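Local coordinates for protein rhamnosidase B (Bacillus sp., PDB 2OKX) that hydrolyses the glycosidic bonds of terminal alpha-L-rhamnose residues, as a glycoside hydrolase of family 78, at residues Cys896-Ala901 against Val915-Val920; Ala922-Leu927 against Gly944-Val949. All blocks are in the same frame, centred on the assembly; numbering follows the deposited sequence.

Contact 1. Residues Cys896-Ala901 against Val915-Val920; sequences CDLTWA and VSWEFV
Ala901 and Trp917 form a hydrogen-bonded antiparallel pair: Trp917 N gives its hydrogen to Ala901 O at 2.9 Å, and Ala901 N gives its own to Trp917 O at 3.0 Å. A third backbone bond, from Phe919 N to Thr899 O, carries the ladder one step back to Thr899, just before strand 900-906 begins. Between these rungs Trp900 and Glu918 make a non-hydrogen-bonded pair whose CB atoms meet at 3.5 Å on one face of the sheet, before the indole and the carboxylate diverge.

On the other face the Trp917 indole leans toward the neighbouring strand. Its CG sits between backbone N and carbonyl carbon (chi1 48°), a turn that slides the six-membered ring beneath Ala901. The single methyl of Ala901 fits against that ring in a CH-pi contact, its CB 3.4 Å above the plane and offset toward the rim. Leu898 CB comes to the ring's edge, while Phe919 turns its own edge to the carbonyl oxygens of Leu898 and Thr899.

Trp917 NE1 is hydrogen-bonded to Leu877 O, so the buried indole meets its polar need while its carbon surface packs on Ala901 and Leu898 and, earlier in the chain, on Pro893 and Pro895.

Contact 2. Residues Ala922-Leu927 against Gly944-Val949; sequences AGKLKL and GIEGEV
Leu925 and Ile945 supply the close apolar packing at the start of this parallel strand pair, the CG of Leu925 resting 3.8 Å from Ile945 CG2. With chi1 at -58° that methyl stands opposite the backbone N of Ile945 and meets Leu925, while CD1 on the other branch reaches Gly923 CA. Further along, on the face of Leu925, Leu927 and Val949 lie side by side and point the same way, with Leu927 CD2 4.0 Å from Val949 CG2. Branched aliphatic chains suit this face, where Leu925 also packs on Phe919 and Leu927 on Trp917.

The backbone ladder alternates as parallel strands require: Glu946 N to Gly923 O, Leu925 N to Glu946 O, Glu948 N to Leu925 O, and Leu927 N to Glu948 O at 2.8 Å. Gly947 CA lies 3.0 Å from Leu925 O, in an extended backbone (phi 161°, psi -175°) that suits glycine.

The opposite face is polar and looser. Lys924 and Glu946 touch through their CG atoms at 4.1 Å, and one water bridges Ala922 O and Glu946 OE2. At the beginning of the pair a second water links Gly923 O and Gly944 O. Cohesion thus rests on backbone bonds and aliphatic contacts; Lys924 NZ, 6.1 Å from Glu946 OE2 and 6.5 Å from Glu948 OE2, probably adds diffuse attraction, and Lys926 forms a long, weak ion pair with Glu918.

In the fold
Contact 1 comes first along the chain: Cys896-Ala901 leads into strand 900-906, and the return strand 912-921 closes the beta hairpin. The chain then turns into strand 924-932, passes through strand 936-939, and comes back as strand 946-954, whose parallel pairing in contact 2 closes the second loop. The two loops follow in series, neither nesting nor crossing. They share one five-stranded mixed sheet of the C-terminal region, in the order 538-541, 900-906, 912-921, 924-932, 946-954. Strands 912-921 and 924-932 join the contacts directly, with a probable hydrogen bond from Lys926 N to Glu918 O. Contact 1 lies nearer helix 817-833, whereas contact 2 forms the outer border.

Contact 1. Residues Cys896-Ala901 against Val915-Val920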
ATOM      1  N   CYS A 896       3.596 -15.495 -32.855  1.00 17.28           N
ATOM      2  CA  CYS A 896       4.582 -16.394 -32.268  1.00 19.21           C
ATOM      3  C   CYS A 896       4.057 -17.810 -32.472  1.00 20.01           C
ATOM      4  O   CYS A 896       3.807 -18.215 -33.607  1.00 20.17           O
ATOM      5  CB  CYS A 896       4.765 -16.093 -30.777  1.00 18.28           C
ATOM      6  SG  CYS A 896       5.354 -14.425 -30.454  1.00 20.79           S
ATOM      7  N   ASP A 897       3.864 -18.560 -31.389  1.00 19.88           N
ATOM      8  CA  ASP A 897       3.365 -19.930 -31.523  1.00 20.27           C
ATOM      9  C   ASP A 897       1.872 -20.092 -31.256  1.00 20.44           C
ATOM     10  O   ASP A 897       1.386 -21.210 -31.084  1.00 21.78           O
ATOM     11  CB  ASP A 897       4.153 -20.880 -30.611  1.00 21.29           C
ATOM     12  CG  ASP A 897       4.166 -20.434 -29.154  1.00 25.92           C
ATOM     13  OD1 ASP A 897       4.889 -21.073 -28.362  1.00 27.50           O
ATOM     14  OD2 ASP A 897       3.467 -19.456 -28.796  1.00 21.54           O
ATOM     15  N   LEU A 898       1.142 -18.981 -31.233  1.00 17.80           N
ATOM     16  CA  LEU A 898      -0.299 -19.015 -30.985  1.00 17.28           C
ATOM     17  C   LEU A 898      -1.079 -19.276 -32.278  1.00 18.85           C
ATOM     18  O   LEU A 898      -0.618 -18.928 -33.368  1.00 19.74           O
ATOM     19  CB  LEU A 898      -0.747 -17.683 -30.383  1.00 16.95           C
ATOM     20  CG  LEU A 898      -0.034 -17.247 -29.097  1.00 16.53           C
ATOM     21  CD1 LEU A 898      -0.544 -15.873 -28.670  1.00 14.39           C
ATOM     22  CD2 LEU A 898      -0.278 -18.286 -27.993  1.00 14.76           C
ATOM     23  N   THR A 899      -2.256 -19.889 -32.165  1.00 17.65           N
ATOM     24  CA  THR A 899      -3.064 -20.160 -33.354  1.00 19.21           C
ATOM     25  C   THR A 899      -4.134 -19.091 -33.552  1.00 18.91           C
ATOM     26  O   THR A 899      -4.634 -18.897 -34.662  1.00 17.70           O
ATOM     27  CB  THR A 899      -3.722 -21.552 -33.295  1.00 19.97           C
ATOM     28  OG1 THR A 899      -4.486 -21.680 -32.091  1.00 21.83           O
ATOM     29  CG2 THR A 899      -2.658 -22.634 -33.334  1.00 20.05           C
ATOM     30  N   TRP A 900      -4.481 -18.399 -32.471  1.00 17.16           N
ATOM     31  CA  TRP A 900      -5.468 -17.323 -32.532  1.00 17.61           C
ATOM     32  C   TRP A 900      -5.367 -16.434 -31.304  1.00 17.69           C
ATOM     33  O   TRP A 900      -4.789 -16.820 -30.289  1.00 17.70           O
ATOM     34  CB  TRP A 900      -6.903 -17.866 -32.648  1.00 17.62           C
ATOM     35  CG  TRP A 900      -7.372 -18.708 -31.482  1.00 18.30           C
ATOM     36  CD1 TRP A 900      -7.269 -20.064 -31.357  1.00 19.11           C
ATOM     37  CD2 TRP A 900      -7.988 -18.241 -30.270  1.00 17.55           C
ATOM     38  NE1 TRP A 900      -7.780 -20.472 -30.145  1.00 18.59           N
ATOM     39  CE2 TRP A 900      -8.225 -19.374 -29.457  1.00 16.26           C
ATOM     40  CE3 TRP A 900      -8.357 -16.976 -29.793  1.00 15.69           C
ATOM     41  CZ2 TRP A 900      -8.817 -19.281 -28.190  1.00 17.38           C
ATOM     42  CZ3 TRP A 900      -8.949 -16.881 -28.527  1.00 16.31           C
ATOM     43  CH2 TRP A 900      -9.170 -18.027 -27.744  1.00 16.11           C
ATOM     44  N   ALA A 901      -5.912 -15.229 -31.419  1.00 15.66           N
ATOM     45  CA  ALA A 901      -5.926 -14.271 -30.317  1.00 14.92           C
ATOM     46  C   ALA A 901      -6.929 -13.184 -30.654  1.00 16.92           C
ATOM     47  O   ALA A 901      -7.238 -12.946 -31.826  1.00 16.20           O
ATOM     48  CB  ALA A 901      -4.548 -13.665 -30.109  1.00 17.16           C
ATOM     49  N   VAL A 915      -9.517  -6.183 -32.063  1.00 17.33           N
ATOM     50  CA  VAL A 915      -8.746  -6.961 -33.025  1.00 15.36           C
ATOM     51  C   VAL A 915      -8.852  -8.456 -32.758  1.00 16.38           C
ATOM     52  O   VAL A 915      -8.815  -8.898 -31.614  1.00 15.50           O
ATOM     53  CB  VAL A 915      -7.247  -6.578 -32.977  1.00 16.95           C
ATOM     54  CG1 VAL A 915      -6.426  -7.544 -33.824  1.00 16.12           C
ATOM     55  CG2 VAL A 915      -7.059  -5.147 -33.466  1.00 17.96           C
ATOM     56  N   SER A 916      -8.999  -9.234 -33.821  1.00 16.39           N
ATOM     57  CA  SER A 916      -9.046 -10.680 -33.676  1.00 16.79           C
ATOM     58  C   SER A 916      -8.339 -11.289 -34.873  1.00 19.37           C
ATOM     59  O   SER A 916      -8.429 -10.766 -35.990  1.00 18.33           O
ATOM     60  CB  SER A 916     -10.491 -11.182 -33.620  1.00 17.74           C
ATOM     61  OG  SER A 916     -11.128 -11.060 -34.881  1.00 18.65           O
ATOM     62  N   TRP A 917      -7.609 -12.375 -34.642  1.00 15.51           N
ATOM     63  CA  TRP A 917      -6.937 -13.057 -35.730  1.00 16.28           C
ATOM     64  C   TRP A 917      -6.747 -14.528 -35.417  1.00 16.53           C
ATOM     65  O   TRP A 917      -6.767 -14.938 -34.258  1.00 14.67           O
ATOM     66  CB  TRP A 917      -5.578 -12.407 -36.077  1.00 14.82           C
ATOM     67  CG  TRP A 917      -4.639 -12.107 -34.932  1.00 16.13           C
ATOM     68  CD1 TRP A 917      -4.338 -10.871 -34.424  1.00 16.90           C
ATOM     69  CD2 TRP A 917      -3.820 -13.042 -34.212  1.00 15.40           C
ATOM     70  NE1 TRP A 917      -3.380 -10.978 -33.442  1.00 15.93           N
ATOM     71  CE2 TRP A 917      -3.046 -12.299 -33.291  1.00 17.06           C
ATOM     72  CE3 TRP A 917      -3.667 -14.435 -34.255  1.00 17.44           C
ATOM     73  CZ2 TRP A 917      -2.130 -12.902 -32.419  1.00 17.49           C
ATOM     74  CZ3 TRP A 917      -2.756 -15.037 -33.385  1.00 17.60           C
ATOM     75  CH2 TRP A 917      -2.001 -14.270 -32.481  1.00 17.18           C
ATOM     76  N   GLU A 918      -6.596 -15.323 -36.467  1.00 16.52           N
ATOM     77  CA  GLU A 918      -6.375 -16.749 -36.313  1.00 18.26           C
ATOM     78  C   GLU A 918      -5.801 -17.293 -37.610  1.00 18.14           C
ATOM     79  O   GLU A 918      -6.081 -16.763 -38.685  1.00 16.78           O
ATOM     80  CB  GLU A 918      -7.688 -17.460 -35.987  1.00 22.69           C
ATOM     81  CG  GLU A 918      -8.636 -17.622 -37.152  1.00 29.57           C
ATOM     82  CD  GLU A 918      -9.929 -18.297 -36.740  1.00 34.26           C
ATOM     83  OE1 GLU A 918     -10.756 -17.640 -36.078  1.00 37.43           O
ATOM     84  OE2 GLU A 918     -10.112 -19.489 -37.064  1.00 36.38           O
ATOM     85  N   PHE A 919      -4.975 -18.330 -37.513  1.00 18.64           N
ATOM     86  CA  PHE A 919      -4.413 -18.935 -38.712  1.00 20.01           C
ATOM     87  C   PHE A 919      -5.474 -19.845 -39.305  1.00 20.66           C
ATOM     88  O   PHE A 919      -6.008 -20.711 -38.614  1.00 21.06           O
ATOM     89  CB  PHE A 919      -3.154 -19.746 -38.387  1.00 18.68           C
ATOM     90  CG  PHE A 919      -1.933 -18.905 -38.182  1.00 19.56           C
ATOM     91  CD1 PHE A 919      -1.559 -18.488 -36.910  1.00 19.32           C
ATOM     92  CD2 PHE A 919      -1.164 -18.503 -39.274  1.00 20.90           C
ATOM     93  CE1 PHE A 919      -0.438 -17.680 -36.725  1.00 19.38           C
ATOM     94  CE2 PHE A 919      -0.045 -17.698 -39.099  1.00 19.00           C
ATOM     95  CZ  PHE A 919       0.320 -17.284 -37.821  1.00 20.07           C
ATOM     96  N   VAL A 920      -5.796 -19.639 -40.578  1.00 21.41           N
ATOM     97  CA  VAL A 920      -6.808 -20.458 -41.243  1.00 23.16           C
ATOM     98  C   VAL A 920      -6.144 -21.599 -42.003  1.00 24.04           C
ATOM     99  O   VAL A 920      -6.792 -22.573 -42.375  1.00 25.88           O
ATOM    100  CB  VAL A 920      -7.661 -19.617 -42.214  1.00 24.78           C
ATOM    101  CG1 VAL A 920      -8.400 -18.534 -41.437  1.00 24.57           C
ATOM    102  CG2 VAL A 920      -6.778 -18.995 -43.288  1.00 22.38           C
TER

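Contact 2. Residues Ala922-Leu927 against Gly944-Val949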
ATOM      1  N   ALA A 922      -1.641 -22.883 -43.107  1.00 27.06           N
ATOM      2  CA  ALA A 922      -0.224 -22.579 -42.938  1.00 27.06           C
ATOM      3  C   ALA A 922       0.189 -21.229 -43.525  1.00 26.42           C
ATOM      4  O   ALA A 922      -0.050 -20.950 -44.701  1.00 27.29           O
ATOM      5  CB  ALA A 922       0.618 -23.693 -43.547  1.00 28.26           C
ATOM      6  N   GLY A 923       0.801 -20.398 -42.687  1.00 24.68           N
ATOM      7  CA  GLY A 923       1.269 -19.091 -43.122  1.00 22.87           C
ATOM      8  C   GLY A 923       0.193 -18.123 -43.568  1.00 21.52           C
ATOM      9  O   GLY A 923       0.494 -17.102 -44.193  1.00 23.12           O
ATOM     10  N   LYS A 924      -1.059 -18.417 -43.242  1.00 20.11           N
ATOM     11  CA  LYS A 924      -2.155 -17.548 -43.648  1.00 20.38           C
ATOM     12  C   LYS A 924      -3.085 -17.176 -42.499  1.00 19.36           C
ATOM     13  O   LYS A 924      -3.675 -18.042 -41.855  1.00 19.46           O
ATOM     14  CB  LYS A 924      -2.949 -18.220 -44.769  1.00 21.59           C
ATOM     15  CG  LYS A 924      -4.051 -17.356 -45.363  1.00 22.98           C
ATOM     16  CD  LYS A 924      -4.711 -18.066 -46.537  1.00 26.01           C
ATOM     17  CE  LYS A 924      -5.841 -17.234 -47.123  1.00 29.25           C
ATOM     18  NZ  LYS A 924      -6.430 -17.873 -48.334  1.00 34.61           N
ATOM     19  N   LEU A 925      -3.214 -15.876 -42.260  1.00 19.87           N
ATOM     20  CA  LEU A 925      -4.060 -15.360 -41.190  1.00 20.83           C
ATOM     21  C   LEU A 925      -5.356 -14.742 -41.677  1.00 21.93           C
ATOM     22  O   LEU A 925      -5.472 -14.314 -42.826  1.00 23.13           O
ATOM     23  CB  LEU A 925      -3.332 -14.262 -40.406  1.00 20.54           C
ATOM     24  CG  LEU A 925      -2.318 -14.501 -39.294  1.00 23.86           C
ATOM     25  CD1 LEU A 925      -1.746 -13.150 -38.872  1.00 24.25           C
ATOM     26  CD2 LEU A 925      -2.978 -15.188 -38.108  1.00 19.53           C
ATOM     27  N   LYS A 926      -6.324 -14.695 -40.772  1.00 20.00           N
ATOM     28  CA  LYS A 926      -7.598 -14.042 -41.010  1.00 19.84           C
ATOM     29  C   LYS A 926      -7.524 -13.000 -39.889  1.00 19.85           C
ATOM     30  O   LYS A 926      -7.263 -13.353 -38.734  1.00 17.02           O
ATOM     31  CB  LYS A 926      -8.766 -14.989 -40.761  1.00 24.22           C
ATOM     32  CG  LYS A 926     -10.095 -14.436 -41.229  1.00 30.86           C
ATOM     33  CD  LYS A 926     -11.243 -14.915 -40.354  1.00 35.31           C
ATOM     34  CE  LYS A 926     -11.287 -16.428 -40.231  1.00 36.77           C
ATOM     35  NZ  LYS A 926     -12.400 -16.862 -39.337  1.00 38.21           N
ATOM     36  N   LEU A 927      -7.728 -11.730 -40.219  1.00 17.27           N
ATOM     37  CA  LEU A 927      -7.636 -10.660 -39.230  1.00 15.32           C
ATOM     38  C   LEU A 927      -8.787  -9.669 -39.349  1.00 18.08           C
ATOM     39  O   LEU A 927      -9.117  -9.232 -40.448  1.00 16.31           O
ATOM     40  CB  LEU A 927      -6.301  -9.918 -39.407  1.00 16.86           C
ATOM     41  CG  LEU A 927      -6.084  -8.571 -38.706  1.00 17.21           C
ATOM     42  CD1 LEU A 927      -5.983  -8.790 -37.208  1.00 19.07           C
ATOM     43  CD2 LEU A 927      -4.805  -7.912 -39.225  1.00 17.97           C
ATOM     44  N   GLY A 944       6.515 -12.855 -43.490  1.00 22.15           N
ATOM     45  CA  GLY A 944       6.161 -13.994 -44.324  1.00 21.51           C
ATOM     46  C   GLY A 944       4.740 -14.518 -44.244  1.00 22.49           C
ATOM     47  O   GLY A 944       4.432 -15.562 -44.816  1.00 23.99           O
ATOM     48  N   ILE A 945       3.864 -13.801 -43.550  1.00 19.72           N
ATOM     49  CA  ILE A 945       2.484 -14.237 -43.405  1.00 18.54           C
ATOM     50  C   ILE A 945       1.552 -13.480 -44.348  1.00 20.12           C
ATOM     51  O   ILE A 945       1.654 -12.262 -44.490  1.00 20.61           O
ATOM     52  CB  ILE A 945       2.006 -14.033 -41.934  1.00 19.52           C
ATOM     53  CG1 ILE A 945       2.917 -14.820 -40.982  1.00 20.33           C
ATOM     54  CG2 ILE A 945       0.571 -14.488 -41.769  1.00 18.39           C
ATOM     55  CD1 ILE A 945       2.896 -16.312 -41.219  1.00 21.90           C
ATOM     56  N   GLU A 946       0.650 -14.208 -44.996  1.00 18.52           N
ATOM     57  CA  GLU A 946      -0.309 -13.591 -45.903  1.00 21.75           C
ATOM     58  C   GLU A 946      -1.663 -13.720 -45.225  1.00 21.19           C
ATOM     59  O   GLU A 946      -1.752 -14.287 -44.137  1.00 21.87           O
ATOM     60  CB  GLU A 946      -0.301 -14.314 -47.259  1.00 22.36           C
ATOM     61  CG  GLU A 946      -0.835 -15.737 -47.240  1.00 22.37           C
ATOM     62  CD  GLU A 946      -0.374 -16.541 -48.447  1.00 26.67           C
ATOM     63  OE1 GLU A 946      -0.108 -15.930 -49.502  1.00 26.22           O
ATOM     64  OE2 GLU A 946      -0.288 -17.782 -48.345  1.00 25.48           O
ATOM     65  N   GLY A 947      -2.718 -13.194 -45.834  1.00 20.87           N
ATOM     66  CA  GLY A 947      -4.011 -13.322 -45.195  1.00 19.40           C
ATOM     67  C   GLY A 947      -5.105 -12.380 -45.646  1.00 20.64           C
ATOM     68  O   GLY A 947      -4.932 -11.595 -46.579  1.00 19.00           O
ATOM     69  N   GLU A 948      -6.237 -12.467 -44.957  1.00 18.66           N
ATOM     70  CA  GLU A 948      -7.405 -11.658 -45.254  1.00 19.88           C
ATOM     71  C   GLU A 948      -7.685 -10.707 -44.096  1.00 20.47           C
ATOM     72  O   GLU A 948      -7.898 -11.142 -42.965  1.00 19.90           O
ATOM     73  CB  GLU A 948      -8.606 -12.576 -45.468  1.00 21.05           C
ATOM     74  CG  GLU A 948      -9.855 -11.861 -45.912  1.00 28.51           C
ATOM     75  CD  GLU A 948      -9.800 -11.429 -47.367  1.00 30.86           C
ATOM     76  OE1 GLU A 948     -10.675 -10.638 -47.772  1.00 34.69           O
ATOM     77  OE2 GLU A 948      -8.896 -11.883 -48.104  1.00 28.27           O
ATOM     78  N   VAL A 949      -7.690  -9.409 -44.379  1.00 18.44           N
ATOM     79  CA  VAL A 949      -7.936  -8.413 -43.345  1.00 18.54           C
ATOM     80  C   VAL A 949      -9.283  -7.725 -43.539  1.00 19.89           C
ATOM     81  O   VAL A 949      -9.559  -7.175 -44.606  1.00 19.23           O
ATOM     82  CB  VAL A 949      -6.834  -7.329 -43.339  1.00 17.40           C
ATOM     83  CG1 VAL A 949      -7.082  -6.337 -42.212  1.00 19.79           C
ATOM     84  CG2 VAL A 949      -5.470  -7.974 -43.191  1.00 18.27           C
TER
HETATM   85  O   HOH W   1       1.099 -19.570 -46.880  1.00 34.75           O
HETATM   86  O   HOH W   2       2.382 -16.715 -46.243  1.00 25.98           O